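Local coordinates for protein 2-nitropropane dioxygenase (Streptomyces ansochromogenes, PDB 3BW2) that probably uses FMN and molecular oxygen to oxidise alkyl nitronates such as propionate 3-nitronate, removing the nitro group in what is likely a detoxification reaction, at residues F128-P133 against A292-V297; H183-E188 against L266-T271. All coordinates share one frame; numbering follows the deposited sequence.

Interaction 1: F128-P133 against A292-V297; sequences FHFGVP and AAYPDV. With FMN (flavin mononucleotide), chain B.
The hydroxyl of Tyr-294 is held between a polar and an aromatic partner: OH is hydrogen-bonded to the hydroxyl of Tyr-44 and lies 3.5 Å from CE2 of Phe-130. A phenol suits this buried place because its ring can pack against hydrocarbon while its one polar atom keeps a bond. The Tyr-294 side chain crosses that of Phe-130 at about a right angle, and the two rings meet obliquely, with centroids 5.0 Å apart and planes at 41°, so that the Tyr-294 ring covers the rim of one Phe-130 face. Tyr-294 reaches across because its CG is anti to the backbone N (chi1 178°). Behind it, a cis peptide bond leads into Pro-295, whose CB sits 3.6 Å above the centre of the tyrosine ring, and Pro-295 in turn occupies the N-cap position of helix 296-311.

The opposite face of Phe-130 belongs to the neighbouring His-129, whose ND1 stands 3.6 Å above the middle of the ring. Phe-130 comes just after strand 125-129, one of the parallel strands of the TIM barrel, and its positive phi (74°) takes the chain out of the extended conformation. Gly-131 follows, also at positive phi, where a residue without a side chain is well suited. Phe-70 meets Phe-130 edge-to-face, so further aromatic packing surrounds it. His-129 belongs to the flavin pocket: FMN O2 lies over one face of its imidazole, 3.1 Å from CD2.

Across the segments themselves there is no hydrogen bond. Joining the barrel strand's end to the start of helix 296-311 is therefore a matter of aromatic and van der Waals packing, with Phe-130 as an apolar second-shell residue at the edge of the histidine ring that touches the flavin.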
loop_
_atom_site.group_PDB
_atom_site.type_symbol
_atom_site.label_atom_id
_atom_site.label_comp_id
_atom_site.label_asym_id
_atom_site.label_seq_id
_atom_site.Cartn_x
_atom_site.Cartn_y
_atom_site.Cartn_z
ATOM N N PHE A 128 -7.171 8.043 -19.610
ATOM C CA PHE A 128 -6.190 9.122 -19.570
ATOM C C PHE A 128 -5.275 8.971 -18.366
ATOM O O PHE A 128 -5.710 8.534 -17.304
ATOM C CB PHE A 128 -6.907 10.474 -19.494
ATOM C CG PHE A 128 -7.783 10.765 -20.682
ATOM C CD1 PHE A 128 -7.296 11.496 -21.757
ATOM C CD2 PHE A 128 -9.091 10.296 -20.730
ATOM C CE1 PHE A 128 -8.102 11.757 -22.871
ATOM C CE2 PHE A 128 -9.903 10.551 -21.831
ATOM C CZ PHE A 128 -9.405 11.284 -22.905
ATOM N N HIS A 129 -4.010 9.343 -18.538
ATOM C CA HIS A 129 -3.039 9.250 -17.458
ATOM C C HIS A 129 -2.340 10.594 -17.285
ATOM O O HIS A 129 -2.206 11.355 -18.246
ATOM C CB HIS A 129 -2.004 8.160 -17.773
ATOM C CG HIS A 129 -1.486 7.449 -16.559
ATOM N ND1 HIS A 129 -0.155 7.461 -16.195
ATOM C CD2 HIS A 129 -2.121 6.694 -15.632
ATOM C CE1 HIS A 129 0.007 6.741 -15.097
ATOM N NE2 HIS A 129 -1.171 6.264 -14.735
ATOM N N PHE A 130 -1.916 10.878 -16.054
ATOM C CA PHE A 130 -1.213 12.115 -15.701
ATOM C C PHE A 130 -2.129 13.337 -15.643
ATOM O O PHE A 130 -1.715 14.451 -15.967
ATOM C CB PHE A 130 -0.065 12.389 -16.680
ATOM C CG PHE A 130 0.988 11.312 -16.713
ATOM C CD1 PHE A 130 1.630 10.908 -15.548
ATOM C CD2 PHE A 130 1.360 10.724 -17.919
ATOM C CE1 PHE A 130 2.634 9.933 -15.583
ATOM C CE2 PHE A 130 2.355 9.754 -17.967
ATOM C CZ PHE A 130 2.996 9.356 -16.793
ATOM N N GLY A 131 -3.372 13.130 -15.227
ATOM C CA GLY A 131 -4.291 14.247 -15.137
ATOM C C GLY A 131 -5.690 13.952 -15.628
ATOM O O GLY A 131 -6.029 12.807 -15.921
ATOM N N VAL A 132 -6.496 15.005 -15.731
ATOM C CA VAL A 132 -7.880 14.902 -16.169
ATOM C C VAL A 132 -8.136 15.805 -17.377
ATOM O O VAL A 132 -7.737 16.971 -17.391
ATOM C CB VAL A 132 -8.851 15.345 -15.050
ATOM C CG1 VAL A 132 -10.281 15.025 -15.448
ATOM C CG2 VAL A 132 -8.487 14.673 -13.736
ATOM N N PRO A 133 -8.809 15.275 -18.406
ATOM C CA PRO A 133 -9.118 16.045 -19.617
ATOM C C PRO A 133 -10.188 17.104 -19.345
ATOM O O PRO A 133 -10.945 16.992 -18.381
ATOM C CB PRO A 133 -9.644 14.986 -20.585
ATOM C CG PRO A 133 -9.088 13.703 -20.059
ATOM C CD PRO A 133 -9.184 13.862 -18.576
ATOM N N ALA A 292 12.206 16.456 -10.271
ATOM C CA ALA A 292 10.835 16.350 -10.747
ATOM C C ALA A 292 10.777 17.163 -12.034
ATOM O O ALA A 292 10.560 18.371 -12.005
ATOM C CB ALA A 292 9.873 16.919 -9.712
ATOM N N ALA A 293 10.997 16.498 -13.163
ATOM C CA ALA A 293 10.985 17.174 -14.456
ATOM C C ALA A 293 10.571 16.209 -15.558
ATOM O O ALA A 293 11.417 15.619 -16.226
ATOM C CB ALA A 293 12.372 17.749 -14.755
ATOM N N TYR A 294 9.264 16.065 -15.744
ATOM C CA TYR A 294 8.703 15.171 -16.750
ATOM C C TYR A 294 8.030 15.982 -17.858
ATOM O O TYR A 294 7.388 16.992 -17.586
ATOM C CB TYR A 294 7.669 14.250 -16.094
ATOM C CG TYR A 294 6.988 13.316 -17.060
ATOM C CD1 TYR A 294 7.552 12.086 -17.383
ATOM C CD2 TYR A 294 5.792 13.677 -17.679
ATOM C CE1 TYR A 294 6.943 11.234 -18.300
ATOM C CE2 TYR A 294 5.172 12.833 -18.597
ATOM C CZ TYR A 294 5.753 11.615 -18.902
ATOM O OH TYR A 294 5.147 10.770 -19.805
ATOM N N PRO A 295 8.153 15.545 -19.122
ATOM C CA PRO A 295 8.870 14.360 -19.596
ATOM C C PRO A 295 10.326 14.677 -19.923
ATOM O O PRO A 295 11.006 13.892 -20.583
ATOM C CB PRO A 295 8.081 13.970 -20.835
ATOM C CG PRO A 295 7.772 15.316 -21.426
ATOM C CD PRO A 295 7.355 16.138 -20.213
ATOM N N ASP A 296 10.795 15.830 -19.456
ATOM C CA ASP A 296 12.169 16.265 -19.703
ATOM C C ASP A 296 13.186 15.157 -19.432
ATOM O O ASP A 296 14.005 14.828 -20.293
ATOM C CB ASP A 296 12.501 17.477 -18.831
ATOM C CG ASP A 296 11.595 18.667 -19.111
ATOM O OD1 ASP A 296 10.364 18.536 -18.943
ATOM O OD2 ASP A 296 12.118 19.733 -19.497
ATOM N N VAL A 297 13.137 14.589 -18.230
ATOM C CA VAL A 297 14.066 13.525 -17.863
ATOM C C VAL A 297 13.856 12.296 -18.740
ATOM O O VAL A 297 14.817 11.636 -19.138
ATOM C CB VAL A 297 13.912 13.151 -16.370
ATOM C CG1 VAL A 297 14.809 11.975 -16.028
ATOM C CG2 VAL A 297 14.273 14.357 -15.505
HETATM N N1 FMN B . -0.640 3.277 -17.233
HETATM C C2 FMN B . -1.125 4.162 -18.212
HETATM O O2 FMN B . -2.175 4.771 -18.024
HETATM N N3 FMN B . -0.435 4.352 -19.397
HETATM C C4 FMN B . 0.747 3.690 -19.689
HETATM O O4 FMN B . 1.327 3.889 -20.772
HETATM C C4A FMN B . 1.249 2.779 -18.720
HETATM N N5 FMN B . 2.417 2.059 -18.958
HETATM C C5A FMN B . 2.913 1.135 -18.034
HETATM C C6 FMN B . 4.094 0.409 -18.333
HETATM C C7 FMN B . 4.650 -0.561 -17.427
HETATM C C7M FMN B . 5.340 -1.746 -18.143
HETATM C C8 FMN B . 3.896 -0.770 -16.214
HETATM C C8M FMN B . 3.845 -2.113 -15.487
HETATM C C9 FMN B . 2.717 -0.027 -15.886
HETATM C C9A FMN B . 2.215 0.928 -16.801
HETATM N N10 FMN B . 1.035 1.674 -16.535
HETATM C C10 FMN B . 0.537 2.587 -17.488
HETATM C "C1'" FMN B . 0.372 1.618 -15.157
HETATM C "C2'" FMN B . -0.836 0.651 -15.260
HETATM O "O2'" FMN B . -1.943 1.362 -15.792
HETATM C "C3'" FMN B . -1.286 0.097 -13.865
HETATM O "O3'" FMN B . -1.589 1.235 -13.058
HETATM C "C4'" FMN B . -0.224 -0.746 -13.139
HETATM O "O4'" FMN B . 0.317 -1.671 -14.083
HETATM C "C5'" FMN B . -0.855 -1.518 -11.942
HETATM O "O5'" FMN B . 0.127 -2.329 -11.238
HETATM P P FMN B . 0.572 -3.867 -11.574
HETATM O O1P FMN B . -0.834 -4.101 -12.014
HETATM O O2P FMN B . 0.991 -3.810 -10.116
HETATM O O3P FMN B . 1.499 -3.229 -12.591
#

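Interaction 2: H183-E188 against L266-T271; sequences HRDSSE and LTRAFT
From its CB, which points toward the segment 183-188, Arg-268 runs out to meet Asp-185, the two side chains approaching from opposite directions. CG lies beside the backbone N (chi1 -69°), and from there the chain is extended as far as NE, the long reach that spans backbones whose nearest CA atoms, those of Asp-185 and Arg-268, are 10.4 Å apart. CD passes 3.9 Å from OD2 of Asp-185, close to the first polar bond: NE donates to that oxygen, which accepts through its syn lone pair, over 3.0 Å and almost straight at 170°. CZ carries the guanidinium on, and at the tip NH2 donates to OD1 of Asp-185 at 2.8 Å, meeting it on the syn side but somewhat out of the carboxylate plane.

Arginine thus grips the carboxylate side-on, one nitrogen to each oxygen, with the planes only 27° apart. It suits the place because its planar guanidinium offers two N-H donors along one edge, and the two bonds fix the rotation of both flat groups. NH2 also lies 3.2 Å from the carbonyl O of Ser-186 and forms a salt bridge with Asp-190, so a cluster of acidic and carbonyl oxygens gathers at this end and would probably stabilise its positive charge.

The backbone of Arg-268 sits inside an ST turn, in which Thr-267 OG1 accepts from Ala-269 N at 3.0 Å as the strand ends. On the 183-188 side, Glu-188 O accepts a hydrogen bond from Arg-265 of the second subunit. The salt bridge lies near the surface, tying the loop between strand 178-179 and helix 196-206 to the end of strand 264-267. That strand forms one edge of a three-stranded antiparallel sheet, with Thr-267 bonded through the backbone to Ala-275 of central strand 275-278.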
loop_
_atom_site.group_PDB
_atom_site.type_symbol
_atom_site.label_atom_id
_atom_site.label_comp_id
_atom_site.label_asym_id
_atom_site.label_seq_id
_atom_site.Cartn_x
_atom_site.Cartn_y
_atom_site.Cartn_z
ATOM N N HIS A 183 -2.180 13.659 -10.736
ATOM C CA HIS A 183 -2.548 14.712 -11.679
ATOM C C HIS A 183 -1.505 15.820 -11.753
ATOM O O HIS A 183 -1.426 16.552 -12.743
ATOM C CB HIS A 183 -3.923 15.278 -11.308
ATOM C CG HIS A 183 -5.020 14.257 -11.351
ATOM N ND1 HIS A 183 -6.330 14.554 -11.045
ATOM C CD2 HIS A 183 -4.998 12.940 -11.666
ATOM C CE1 HIS A 183 -7.068 13.465 -11.168
ATOM N NE2 HIS A 183 -6.284 12.472 -11.543
ATOM N N ARG A 184 -0.708 15.927 -10.700
ATOM C CA ARG A 184 0.369 16.905 -10.608
ATOM C C ARG A 184 1.477 16.273 -9.772
ATOM O O ARG A 184 1.201 15.656 -8.745
ATOM C CB ARG A 184 -0.123 18.187 -9.932
ATOM C CG ARG A 184 -0.792 19.174 -10.874
ATOM C CD ARG A 184 -1.368 20.361 -10.109
ATOM N NE ARG A 184 -0.400 20.946 -9.181
ATOM C CZ ARG A 184 0.717 21.569 -9.547
ATOM N NH1 ARG A 184 1.021 21.699 -10.833
ATOM N NH2 ARG A 184 1.535 22.061 -8.622
ATOM N N ASP A 185 2.724 16.414 -10.214
ATOM C CA ASP A 185 3.844 15.832 -9.480
ATOM C C ASP A 185 4.630 16.862 -8.687
ATOM O O ASP A 185 5.019 17.900 -9.214
ATOM C CB ASP A 185 4.799 15.106 -10.436
ATOM C CG ASP A 185 6.025 14.543 -9.723
ATOM O OD1 ASP A 185 5.861 13.941 -8.641
ATOM O OD2 ASP A 185 7.153 14.694 -10.243
ATOM N N SER A 186 4.862 16.560 -7.414
ATOM C CA SER A 186 5.627 17.438 -6.536
ATOM C C SER A 186 6.340 16.607 -5.477
ATOM O O SER A 186 5.923 15.491 -5.157
ATOM C CB SER A 186 4.714 18.456 -5.851
ATOM O OG SER A 186 3.771 17.806 -5.018
ATOM N N SER A 187 7.415 17.165 -4.936
ATOM C CA SER A 187 8.202 16.497 -3.911
ATOM C C SER A 187 7.337 15.999 -2.757
ATOM O O SER A 187 7.693 15.031 -2.086
ATOM C CB SER A 187 9.263 17.454 -3.372
ATOM O OG SER A 187 8.647 18.596 -2.801
ATOM N N GLU A 188 6.204 16.659 -2.527
ATOM C CA GLU A 188 5.311 16.265 -1.439
ATOM C C GLU A 188 4.683 14.886 -1.623
ATOM O O GLU A 188 4.361 14.213 -0.645
ATOM C CB GLU A 188 4.201 17.302 -1.254
ATOM C CG GLU A 188 4.678 18.638 -0.712
ATOM C CD GLU A 188 3.539 19.469 -0.145
ATOM O OE1 GLU A 188 2.622 19.837 -0.912
ATOM O OE2 GLU A 188 3.560 19.747 1.074
ATOM N N LEU A 266 9.683 3.453 -5.927
ATOM C CA LEU A 266 9.178 4.533 -6.757
ATOM C C LEU A 266 10.385 5.431 -6.976
ATOM O O LEU A 266 11.122 5.715 -6.030
ATOM C CB LEU A 266 8.087 5.309 -6.022
ATOM C CG LEU A 266 6.692 4.695 -6.003
ATOM C CD1 LEU A 266 5.813 5.469 -5.030
ATOM C CD2 LEU A 266 6.105 4.722 -7.405
ATOM N N THR A 267 10.601 5.871 -8.210
ATOM C CA THR A 267 11.738 6.733 -8.499
ATOM C C THR A 267 11.486 7.650 -9.688
ATOM O O THR A 267 10.644 7.366 -10.539
ATOM C CB THR A 267 13.009 5.900 -8.798
ATOM O OG1 THR A 267 14.119 6.777 -9.017
ATOM C CG2 THR A 267 12.808 5.039 -10.043
ATOM N N ARG A 268 12.221 8.756 -9.727
ATOM C CA ARG A 268 12.121 9.711 -10.823
ATOM C C ARG A 268 13.372 9.569 -11.686
ATOM O O ARG A 268 13.553 10.292 -12.662
ATOM C CB ARG A 268 12.036 11.148 -10.286
ATOM C CG ARG A 268 10.741 11.491 -9.551
ATOM C CD ARG A 268 10.566 13.015 -9.424
ATOM N NE ARG A 268 9.333 13.391 -8.729
ATOM C CZ ARG A 268 9.155 13.323 -7.410
ATOM N NH1 ARG A 268 10.133 12.899 -6.620
ATOM N NH2 ARG A 268 7.987 13.667 -6.881
ATOM N N ALA A 269 14.227 8.617 -11.324
ATOM C CA ALA A 269 15.484 8.393 -12.036
ATOM C C ALA A 269 15.394 8.283 -13.556
ATOM O O ALA A 269 16.205 8.860 -14.275
ATOM C CB ALA A 269 16.173 7.146 -11.481
ATOM N N PHE A 270 14.408 7.549 -14.051
ATOM C CA PHE A 270 14.281 7.347 -15.488
ATOM C C PHE A 270 13.480 8.378 -16.276
ATOM O O PHE A 270 13.788 8.643 -17.439
ATOM C CB PHE A 270 13.679 5.964 -15.751
ATOM C CG PHE A 270 14.495 4.830 -15.195
ATOM C CD1 PHE A 270 15.664 4.424 -15.826
ATOM C CD2 PHE A 270 14.101 4.182 -14.028
ATOM C CE1 PHE A 270 16.432 3.385 -15.305
ATOM C CE2 PHE A 270 14.864 3.141 -13.496
ATOM C CZ PHE A 270 16.032 2.743 -14.137
ATOM N N THR A 271 12.462 8.964 -15.655
ATOM C CA THR A 271 11.602 9.892 -16.383
ATOM C C THR A 271 11.315 11.246 -15.741
ATOM O O THR A 271 10.714 12.111 -16.375
ATOM C CB THR A 271 10.251 9.225 -16.662
ATOM O OG1 THR A 271 9.555 9.047 -15.423
ATOM C CG2 THR A 271 10.454 7.854 -17.304
#

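The centres of interactions 1 and 2 are about 9 Å apart, and their segments touch directly. CD1 of Tyr-294 comes within 3.3 Å of Thr-271 O, CB of Ala-292 lies 3.6 Å from Asp-185 OD2, and on the barrel side Val-132 packs on His-183. His-179 is a further link, its ring meeting Phe-130 while NE2 is hydrogen-bonded to Thr-271 OG1. The contacts differ in depth and chemistry: interaction 1 is buried, aromatic and next to the flavin through His-129, whereas interaction 2 is an ionic clasp nearer the surface, with the Asp-185 side chain about 11 Å from that of FMN-binding Gln-172.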